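Local coordinates for mandelate racemase/muconate lactonizing enzyme-like protein (Roseovarius sp. TM1035, PDB 3RCY) that probably catalyses a magnesium-dependent reaction of the enolase superfamily, begun by taking a proton from beside a substrate carboxylate, though its natural substrate is not established, at residues A[312-315]-A[316-320]; A[112-115]-A[116-120]; A[299-303]-A[304-308]. One frame throughout, in Å; residues are numbered along the deposited sequence.

Contact 1. Residues A[312-315]-A[316-320]; sequences LYAG and PVEWA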
ATOM      1  N   LEU A 312     -32.351  15.136   2.448  1.00 12.86           N
ATOM      2  CA  LEU A 312     -33.425  15.971   2.978  1.00 12.82           C
ATOM      3  C   LEU A 312     -34.124  15.320   4.160  1.00 13.34           C
ATOM      4  O   LEU A 312     -34.877  14.359   4.000  1.00 13.22           O
ATOM      5  CB  LEU A 312     -34.463  16.352   1.899  1.00 12.51           C
ATOM      6  CG  LEU A 312     -35.514  17.345   2.441  1.00 14.82           C
ATOM      7  CD1 LEU A 312     -34.962  18.778   2.521  1.00 12.80           C
ATOM      8  CD2 LEU A 312     -36.807  17.320   1.650  1.00 12.98           C
ATOM      9  N   TYR A 313     -33.857  15.832   5.354  1.00 14.29           N
ATOM     10  CA  TYR A 313     -34.780  15.621   6.460  1.00 15.01           C
ATOM     11  C   TYR A 313     -34.970  16.959   7.142  1.00 15.17           C
ATOM     12  O   TYR A 313     -34.533  17.174   8.271  1.00 15.34           O
ATOM     13  CB  TYR A 313     -34.338  14.517   7.440  1.00 15.83           C
ATOM     14  CG  TYR A 313     -35.534  13.976   8.187  1.00 19.14           C
ATOM     15  CD1 TYR A 313     -36.500  13.218   7.518  1.00 16.22           C
ATOM     16  CD2 TYR A 313     -35.745  14.274   9.537  1.00 16.51           C
ATOM     17  CE1 TYR A 313     -37.628  12.743   8.176  1.00 19.68           C
ATOM     18  CE2 TYR A 313     -36.875  13.797  10.213  1.00 19.65           C
ATOM     19  CZ  TYR A 313     -37.810  13.034   9.522  1.00 16.85           C
ATOM     20  OH  TYR A 313     -38.939  12.562  10.158  1.00 20.58           O
ATOM     21  N   ALA A 314     -35.622  17.858   6.415  1.00 15.05           N
ATOM     22  CA  ALA A 314     -35.736  19.254   6.793  1.00 15.12           C
ATOM     23  C   ALA A 314     -36.810  19.890   5.914  1.00 15.01           C
ATOM     24  O   ALA A 314     -37.609  19.181   5.297  1.00 15.32           O
ATOM     25  CB  ALA A 314     -34.392  19.955   6.616  1.00 15.02           C
ATOM     26  N   GLY A 315     -36.826  21.217   5.847  1.00 14.49           N
ATOM     27  CA  GLY A 315     -37.896  21.930   5.152  1.00 14.11           C
ATOM     28  C   GLY A 315     -37.702  22.075   3.654  1.00 13.73           C
ATOM     29  O   GLY A 315     -36.686  21.631   3.099  1.00 12.83           O
ATOM     30  N   PRO A 316     -38.687  22.699   2.985  1.00 13.92           N
ATOM     31  CA  PRO A 316     -38.729  22.825   1.531  1.00 13.64           C
ATOM     32  C   PRO A 316     -37.747  23.858   0.970  1.00 13.21           C
ATOM     33  O   PRO A 316     -37.524  23.894  -0.241  1.00 13.52           O
ATOM     34  CB  PRO A 316     -40.168  23.277   1.271  1.00 13.86           C
ATOM     35  CG  PRO A 316     -40.550  24.020   2.524  1.00 15.53           C
ATOM     36  CD  PRO A 316     -39.900  23.248   3.623  1.00 14.08           C
ATOM     37  N   VAL A 317     -37.194  24.702   1.835  1.00 12.41           N
ATOM     38  CA  VAL A 317     -36.204  25.692   1.409  1.00 12.28           C
ATOM     39  C   VAL A 317     -34.873  24.997   1.139  1.00 12.10           C
ATOM     40  O   VAL A 317     -34.272  25.192   0.082  1.00 12.14           O
ATOM     41  CB  VAL A 317     -36.030  26.854   2.441  1.00 12.40           C
ATOM     42  CG1 VAL A 317     -34.859  27.754   2.050  1.00 11.89           C
ATOM     43  CG2 VAL A 317     -37.313  27.683   2.537  1.00 12.06           C
ATOM     44  N   GLU A 318     -34.416  24.170   2.079  1.00 12.31           N
ATOM     45  CA  GLU A 318     -33.227  23.366   1.813  1.00 12.51           C
ATOM     46  C   GLU A 318     -33.461  22.456   0.606  1.00 12.60           C
ATOM     47  O   GLU A 318     -32.564  22.249  -0.203  1.00 11.91           O
ATOM     48  CB  GLU A 318     -32.806  22.535   3.026  1.00 12.81           C
ATOM     49  CG  GLU A 318     -31.396  21.983   2.853  1.00 14.11           C
ATOM     50  CD  GLU A 318     -31.077  20.824   3.773  1.00 13.57           C
ATOM     51  OE1 GLU A 318     -31.913  19.896   3.902  1.00 14.40           O
ATOM     52  OE2 GLU A 318     -29.971  20.828   4.345  1.00 13.68           O
ATOM     53  N   TRP A 319     -34.680  21.937   0.476  1.00 13.28           N
ATOM     54  CA  TRP A 319     -35.019  21.083  -0.659  1.00 13.72           C
ATOM     55  C   TRP A 319     -34.916  21.827  -1.991  1.00 13.44           C
ATOM     56  O   TRP A 319     -34.481  21.252  -2.980  1.00 13.32           O
ATOM     57  CB  TRP A 319     -36.414  20.491  -0.487  1.00 15.01           C
ATOM     58  CG  TRP A 319     -36.774  19.484  -1.527  1.00 17.27           C
ATOM     59  CD1 TRP A 319     -36.122  18.306  -1.803  1.00 16.12           C
ATOM     60  CD2 TRP A 319     -37.876  19.552  -2.430  1.00 16.78           C
ATOM     61  NE1 TRP A 319     -36.758  17.643  -2.826  1.00 16.60           N
ATOM     62  CE2 TRP A 319     -37.839  18.382  -3.227  1.00 17.37           C
ATOM     63  CE3 TRP A 319     -38.896  20.490  -2.649  1.00 17.96           C
ATOM     64  CZ2 TRP A 319     -38.785  18.124  -4.222  1.00 17.51           C
ATOM     65  CZ3 TRP A 319     -39.835  20.233  -3.647  1.00 18.32           C
ATOM     66  CH2 TRP A 319     -39.773  19.060  -4.415  1.00 17.71           C
ATOM     67  N   ALA A 320     -35.325  23.096  -2.017  1.00 13.45           N
ATOM     68  CA  ALA A 320     -35.181  23.914  -3.228  1.00 13.39           C
ATOM     69  C   ALA A 320     -33.710  24.066  -3.624  1.00 13.05           C
ATOM     70  O   ALA A 320     -33.372  23.976  -4.809  1.00 12.41           O
ATOM     71  CB  ALA A 320     -35.840  25.280  -3.060  1.00 13.25           C
TER
HETATM   72  O   HOH W   1     -31.520  17.853   5.588  1.00 12.49           O

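Contact 2. Residues A[112-115]-A[116-120]; sequences RPVW and ALLGG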
ATOM      1  N   ARG A 112     -32.426  34.978 -13.243  1.00 15.00           N
ATOM      2  CA  ARG A 112     -32.277  33.572 -13.664  1.00 14.51           C
ATOM      3  C   ARG A 112     -32.480  32.609 -12.495  1.00 14.45           C
ATOM      4  O   ARG A 112     -32.225  32.972 -11.340  1.00 14.62           O
ATOM      5  CB  ARG A 112     -30.886  33.325 -14.287  1.00 14.22           C
ATOM      6  CG  ARG A 112     -30.563  34.168 -15.546  1.00 16.42           C
ATOM      7  CD  ARG A 112     -31.418  33.799 -16.788  1.00 15.31           C
ATOM      8  NE  ARG A 112     -31.211  32.414 -17.238  1.00 16.38           N
ATOM      9  CZ  ARG A 112     -32.189  31.543 -17.492  1.00 15.58           C
ATOM     10  NH1 ARG A 112     -33.470  31.896 -17.367  1.00 16.26           N
ATOM     11  NH2 ARG A 112     -31.891  30.316 -17.891  1.00 15.81           N
ATOM     12  N   PRO A 113     -32.913  31.368 -12.784  1.00 13.62           N
ATOM     13  CA  PRO A 113     -32.919  30.357 -11.726  1.00 13.05           C
ATOM     14  C   PRO A 113     -31.500  30.065 -11.259  1.00 13.05           C
ATOM     15  O   PRO A 113     -30.545  30.254 -12.022  1.00 13.30           O
ATOM     16  CB  PRO A 113     -33.518  29.122 -12.402  1.00 12.81           C
ATOM     17  CG  PRO A 113     -33.504  29.400 -13.855  1.00 17.67           C
ATOM     18  CD  PRO A 113     -33.461  30.864 -14.058  1.00 13.62           C
ATOM     19  N   VAL A 114     -31.360  29.623 -10.014  1.00 12.96           N
ATOM     20  CA  VAL A 114     -30.043  29.301  -9.462  1.00 13.09           C
ATOM     21  C   VAL A 114     -29.263  28.302 -10.342  1.00 13.51           C
ATOM     22  O   VAL A 114     -28.082  28.522 -10.622  1.00 13.58           O
ATOM     23  CB  VAL A 114     -30.155  28.830  -7.985  1.00 12.60           C
ATOM     24  CG1 VAL A 114     -28.829  28.248  -7.469  1.00 13.05           C
ATOM     25  CG2 VAL A 114     -30.604  29.993  -7.095  1.00 13.49           C
ATOM     26  N   TRP A 115     -29.915  27.229 -10.794  1.00 13.72           N
ATOM     27  CA  TRP A 115     -29.227  26.220 -11.631  1.00 14.16           C
ATOM     28  C   TRP A 115     -28.561  26.820 -12.874  1.00 13.86           C
ATOM     29  O   TRP A 115     -27.510  26.332 -13.315  1.00 13.38           O
ATOM     30  CB  TRP A 115     -30.145  25.036 -12.017  1.00 14.90           C
ATOM     31  CG  TRP A 115     -31.391  25.396 -12.785  1.00 16.26           C
ATOM     32  CD1 TRP A 115     -32.662  25.462 -12.289  1.00 16.05           C
ATOM     33  CD2 TRP A 115     -31.494  25.711 -14.186  1.00 16.26           C
ATOM     34  NE1 TRP A 115     -33.544  25.810 -13.283  1.00 16.70           N
ATOM     35  CE2 TRP A 115     -32.855  25.970 -14.456  1.00 16.93           C
ATOM     36  CE3 TRP A 115     -30.569  25.803 -15.234  1.00 16.75           C
ATOM     37  CZ2 TRP A 115     -33.316  26.331 -15.730  1.00 16.98           C
ATOM     38  CZ3 TRP A 115     -31.022  26.164 -16.498  1.00 16.95           C
ATOM     39  CH2 TRP A 115     -32.390  26.420 -16.734  1.00 17.74           C
ATOM     40  N   ALA A 116     -29.167  27.871 -13.436  1.00 14.00           N
ATOM     41  CA  ALA A 116     -28.618  28.526 -14.624  1.00 14.11           C
ATOM     42  C   ALA A 116     -27.275  29.202 -14.324  1.00 14.24           C
ATOM     43  O   ALA A 116     -26.470  29.406 -15.235  1.00 14.52           O
ATOM     44  CB  ALA A 116     -29.621  29.534 -15.227  1.00 13.95           C
ATOM     45  N   LEU A 117     -27.039  29.521 -13.046  1.00 13.25           N
ATOM     46  CA  LEU A 117     -25.781  30.136 -12.605  1.00 13.05           C
ATOM     47  C   LEU A 117     -24.709  29.103 -12.238  1.00 12.44           C
ATOM     48  O   LEU A 117     -23.559  29.457 -11.978  1.00 12.58           O
ATOM     49  CB  LEU A 117     -26.023  31.083 -11.406  1.00 13.10           C
ATOM     50  CG  LEU A 117     -27.146  32.129 -11.521  1.00 12.25           C
ATOM     51  CD1 LEU A 117     -27.272  32.959 -10.240  1.00 13.83           C
ATOM     52  CD2 LEU A 117     -26.981  33.047 -12.756  1.00 14.07           C
ATOM     53  N   LEU A 118     -25.094  27.834 -12.219  1.00 12.17           N
ATOM     54  CA  LEU A 118     -24.218  26.763 -11.735  1.00 12.09           C
ATOM     55  C   LEU A 118     -23.697  25.861 -12.856  1.00 11.97           C
ATOM     56  O   LEU A 118     -23.455  24.675 -12.635  1.00 11.96           O
ATOM     57  CB  LEU A 118     -24.955  25.916 -10.681  1.00 12.40           C
ATOM     58  CG  LEU A 118     -25.496  26.602  -9.425  1.00 11.79           C
ATOM     59  CD1 LEU A 118     -26.336  25.610  -8.610  1.00 12.40           C
ATOM     60  CD2 LEU A 118     -24.358  27.195  -8.568  1.00 12.37           C
ATOM     61  N   GLY A 119     -23.507  26.428 -14.045  1.00 12.06           N
ATOM     62  CA  GLY A 119     -23.051  25.645 -15.210  1.00 12.29           C
ATOM     63  C   GLY A 119     -24.218  25.218 -16.081  1.00 12.53           C
ATOM     64  O   GLY A 119     -24.047  24.444 -17.038  1.00 12.12           O
ATOM     65  N   GLY A 120     -25.410  25.703 -15.733  1.00 12.69           N
ATOM     66  CA  GLY A 120     -26.606  25.477 -16.540  1.00 13.67           C
ATOM     67  C   GLY A 120     -27.311  24.150 -16.291  1.00 14.83           C
ATOM     68  O   GLY A 120     -27.046  23.458 -15.304  1.00 14.52           O
TER

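Contact 3. Residues A[299-303]-A[304-308]; sequences AMAEV and YNAQM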
ATOM      1  N   ALA A 299     -17.972  17.717  -8.249  1.00 10.04           N
ATOM      2  CA  ALA A 299     -16.879  17.561  -9.221  1.00 10.56           C
ATOM      3  C   ALA A 299     -15.870  16.509  -8.766  1.00 10.81           C
ATOM      4  O   ALA A 299     -15.365  15.732  -9.583  1.00 10.58           O
ATOM      5  CB  ALA A 299     -16.184  18.888  -9.469  1.00 10.87           C
ATOM      6  N   MET A 300     -15.572  16.493  -7.468  1.00 11.13           N
ATOM      7  CA  MET A 300     -14.744  15.437  -6.881  1.00 12.14           C
ATOM      8  C   MET A 300     -15.361  14.052  -7.083  1.00 11.72           C
ATOM      9  O   MET A 300     -14.671  13.110  -7.498  1.00 11.57           O
ATOM     10  CB  MET A 300     -14.505  15.708  -5.395  1.00 13.26           C
ATOM     11  CG  MET A 300     -13.604  16.895  -5.173  1.00 18.39           C
ATOM     12  SD  MET A 300     -13.747  17.571  -3.523  1.00 15.27           S
ATOM     13  CE  MET A 300     -13.136  19.224  -3.854  1.00 18.72           C
ATOM     14  N   ALA A 301     -16.658  13.929  -6.810  1.00 11.07           N
ATOM     15  CA  ALA A 301     -17.360  12.667  -7.068  1.00 10.94           C
ATOM     16  C   ALA A 301     -17.247  12.212  -8.532  1.00 10.82           C
ATOM     17  O   ALA A 301     -17.106  11.010  -8.802  1.00 10.97           O
ATOM     18  CB  ALA A 301     -18.818  12.768  -6.638  1.00 10.76           C
ATOM     19  N   GLU A 302     -17.304  13.165  -9.466  1.00 10.67           N
ATOM     20  CA  GLU A 302     -17.138  12.856 -10.891  1.00 10.75           C
ATOM     21  C   GLU A 302     -15.868  12.074 -11.186  1.00 10.94           C
ATOM     22  O   GLU A 302     -15.913  11.101 -11.941  1.00 10.89           O
ATOM     23  CB  GLU A 302     -17.154  14.114 -11.762  1.00 10.93           C
ATOM     24  CG  GLU A 302     -18.513  14.771 -11.948  1.00 14.08           C
ATOM     25  CD  GLU A 302     -18.470  15.794 -13.070  1.00 12.29           C
ATOM     26  OE1 GLU A 302     -18.370  15.375 -14.244  1.00 14.85           O
ATOM     27  OE2 GLU A 302     -18.512  17.009 -12.786  1.00 14.20           O
ATOM     28  N   VAL A 303     -14.740  12.489 -10.601  1.00 10.85           N
ATOM     29  CA  VAL A 303     -13.455  11.825 -10.875  1.00 11.44           C
ATOM     30  C   VAL A 303     -13.248  10.522 -10.093  1.00 12.22           C
ATOM     31  O   VAL A 303     -12.194   9.883 -10.194  1.00 12.77           O
ATOM     32  CB  VAL A 303     -12.231  12.767 -10.724  1.00 11.14           C
ATOM     33  CG1 VAL A 303     -12.353  13.936 -11.702  1.00 14.05           C
ATOM     34  CG2 VAL A 303     -12.069  13.263  -9.286  1.00 13.58           C
ATOM     35  N   TYR A 304     -14.261  10.140  -9.320  1.00 11.84           N
ATOM     36  CA  TYR A 304     -14.319   8.812  -8.709  1.00 11.77           C
ATOM     37  C   TYR A 304     -15.438   7.980  -9.324  1.00 12.21           C
ATOM     38  O   TYR A 304     -15.721   6.892  -8.840  1.00 12.56           O
ATOM     39  CB  TYR A 304     -14.503   8.910  -7.185  1.00 11.12           C
ATOM     40  CG  TYR A 304     -13.227   9.297  -6.480  1.00 14.49           C
ATOM     41  CD1 TYR A 304     -12.853  10.632  -6.380  1.00 10.59           C
ATOM     42  CD2 TYR A 304     -12.365   8.324  -5.969  1.00 10.92           C
ATOM     43  CE1 TYR A 304     -11.659  11.003  -5.765  1.00 14.72           C
ATOM     44  CE2 TYR A 304     -11.162   8.681  -5.346  1.00 14.61           C
ATOM     45  CZ  TYR A 304     -10.818  10.023  -5.249  1.00 11.27           C
ATOM     46  OH  TYR A 304      -9.644  10.406  -4.630  1.00 14.58           O
ATOM     47  N   ASN A 305     -16.055   8.493 -10.394  1.00 12.26           N
ATOM     48  CA  ASN A 305     -17.221   7.851 -11.031  1.00 12.15           C
ATOM     49  C   ASN A 305     -18.295   7.571  -9.974  1.00 12.18           C
ATOM     50  O   ASN A 305     -18.902   6.483  -9.919  1.00 12.46           O
ATOM     51  CB  ASN A 305     -16.806   6.577 -11.786  1.00 12.79           C
ATOM     52  CG  ASN A 305     -17.884   6.072 -12.750  1.00 15.63           C
ATOM     53  OD1 ASN A 305     -18.758   6.829 -13.186  1.00 13.63           O
ATOM     54  ND2 ASN A 305     -17.824   4.789 -13.076  1.00 13.13           N
ATOM     55  N   ALA A 306     -18.501   8.580  -9.132  1.00 11.80           N
ATOM     56  CA  ALA A 306     -19.400   8.513  -7.983  1.00 11.41           C
ATOM     57  C   ALA A 306     -20.512   9.537  -8.188  1.00 11.26           C
ATOM     58  O   ALA A 306     -20.386  10.424  -9.035  1.00 11.28           O
ATOM     59  CB  ALA A 306     -18.625   8.802  -6.702  1.00 11.00           C
ATOM     60  N   GLN A 307     -21.596   9.419  -7.423  1.00 11.49           N
ATOM     61  CA  GLN A 307     -22.774  10.264  -7.619  1.00 11.56           C
ATOM     62  C   GLN A 307     -23.262  10.971  -6.361  1.00 12.00           C
ATOM     63  O   GLN A 307     -22.935  10.571  -5.244  1.00 12.26           O
ATOM     64  CB  GLN A 307     -23.917   9.449  -8.227  1.00 12.10           C
ATOM     65  CG  GLN A 307     -23.616   8.954  -9.637  1.00 14.36           C
ATOM     66  CD  GLN A 307     -24.847   8.539 -10.386  1.00 12.45           C
ATOM     67  OE1 GLN A 307     -25.625   7.697  -9.928  1.00 14.63           O
ATOM     68  NE2 GLN A 307     -25.028   9.114 -11.566  1.00 14.92           N
ATOM     69  N   MET A 308     -24.050  12.022  -6.568  1.00 11.70           N
ATOM     70  CA  MET A 308     -24.646  12.784  -5.482  1.00 11.76           C
ATOM     71  C   MET A 308     -26.116  12.384  -5.278  1.00 11.69           C
ATOM     72  O   MET A 308     -26.853  12.121  -6.243  1.00 11.89           O
ATOM     73  CB  MET A 308     -24.551  14.289  -5.763  1.00 11.94           C
ATOM     74  CG  MET A 308     -23.143  14.795  -6.105  1.00 12.93           C
ATOM     75  SD  MET A 308     -21.907  14.540  -4.813  1.00 13.25           S
ATOM     76  CE  MET A 308     -22.508  15.605  -3.502  1.00 12.59           C
TER

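Contact 1. Residues A[312-315]-A[316-320]
The indole of Trp319 is met obliquely by Leu312, whose CD2 lies 3.7 Å from Trp319 CD1 on the five-membered ring; the Trp319 side chain also touches Ile351, and its NE1 makes a weak hydrogen bond to Ser337 OG. The carboxylate of Glu318 has methyls beside OE1: Leu312 CD1 at 3.5 Å and Ala314 CB at 3.7 Å. Leu312 and Glu318 run past each other in opposite directions. With CG anti to the backbone N (chi1 -174°), Leu312 carries its methyls toward Trp319 and Glu318. The buried acid is not left dry. A water gives a hydrogen bond of 2.7 Å to Glu318 OE1 and accepts one of 3.1 Å from Tyr313 N, whereas OE2 is held by Gly286 N. With an alanine here in place of Leu312, both methyls go, and a gap would probably open beside the indole, leaving Ala314 CB as the methyl beside OE1. Gly315 is the N-cap residue, its O receiving a weak hydrogen bond of 3.3 Å from Trp319 N. Glu40 of strand 36-41 accepts from Gly315 N and Glu318 N, tying in the N-terminal domain. Such a loop, running from strand 307-308 into helix 316-327, is a beta-to-alpha connection of the enolase-superfamily barrel.

Contact 2. Residues A[112-115]-A[116-120]
Trp115 folds its indole back over Ala116 in a compact, turn-rich link that leads from helix 89-110 of the N-terminal domain toward barrel strand 126-131, the two-domain layout of the enolase superfamily. The tight half is built round that ring. CG of Trp115 stands between the backbone N and the carbonyl carbon (chi1 59°), which brings CE3 to 3.1 Å from Ala116 N. Ala116 CB makes a CH-pi contact 4.2 Å from the centroid of the Trp115 six-membered ring, 27° off its normal, and Pro113 CG lies over the same face, also offset toward the rim. The ring of His324, from helix 316-327, meets the indole at a small angle between planes, and Pro361 O takes the hydrogen bond of NE1. The side chains of Val114 and Leu118 cross, with Val114 CG1 3.8 Å from Leu118 CD1, both residues touching Trp103 of helix 89-110. Successive backbone bonds between residues three apart wind the chain: the first, from Ala116 N to Pro113 O, is weak, and in the next Leu117 N reaches Val114 O at 2.8 Å.

The looser side carries the partly exposed Arg112 and Leu117, which meet only at 4.2 Å, between Arg112 CB and Leu117 CD2. Here a second subunit comes in, its Glu69 forming a salt bridge with Arg112 NE and its Arg110 packing on Leu117. Gly119 suits the exit of the turn, since at its positive phi a side chain would jam against the preceding carbonyl. At the guanidinium of Arg112, Pro113 CD lies over one face, toward the rim, while Ala116 CB approaches obliquely, 3.6 Å from Arg112 NH2.

Contact 3. Residues A[299-303]-A[304-308]
A Schellman motif ends helix 290-302, with Ala306 N bonded to Ala301 O at 2.8 Å and Asn305 N to Glu302 O at 3.0 Å. Asn305 is its C-prime residue, and its positive phi (53°) turns the chain out of the helix. Ala301 O is doubly gripped: Tyr304 N also reaches it, at 3.0 Å, and the two donors come from opposite faces of the carbonyl plane, each tilted out of it.

The apolar packing round the turn is small. Ala301 CB packs on Ala306 CB at 4.0 Å, and Met308, bent at its second and third torsions, sets SD 4.0 Å from the same Ala301 CB, so strand 307-308 touches the helix that precedes it. Tyr304 has CG beside its backbone N (chi1 -76°), which lays the ring against the last helical turn. Met300 O lies at the edge of that ring, in its plane, 3.3 Å from Tyr304 CD1, and the Val303 side chain crosses that of Tyr304, with Val303 CG2 4.0 Å from the same CD1.

The polar ends look outward to neighbouring subunits. Arg274 of the second subunit bonds Tyr304 OH and makes a cation-pi contact with the ring, Lys296 of that subunit forms a salt bridge with Glu302, and Phe214 O of the third subunit accepts from Asn305 ND2. Within the chain, Gln307 joins strand 280-281 by backbone bonds. With a type I turn from Glu302 to Asn305 at their centre, residues 299-308 form an alpha-to-beta connection of a beta/alpha barrel.

In the fold
Contacts 1 and 3 sit at successive joints of one barrel, where strand 307-308 receives the chain from helix 290-302 and hands it on to helix 316-327; contact 2 belongs to the link out of the N-terminal domain. Contact 1 is wholly buried, its centre about 7 Å from the chain centre, and no other subunit touches it: its chemistry is a sheltered carboxylate, a water and methyl packing. Contacts 2 and 3, whose centres lie 21 and 18 Å out, each pair a compact backbone turn with charged or polar side chains that engage a second subunit, and contact 3 meets a third as well. Helix 316-327 begins in contact 1, and farther along it packs on contact 2, though the two contacts do not touch.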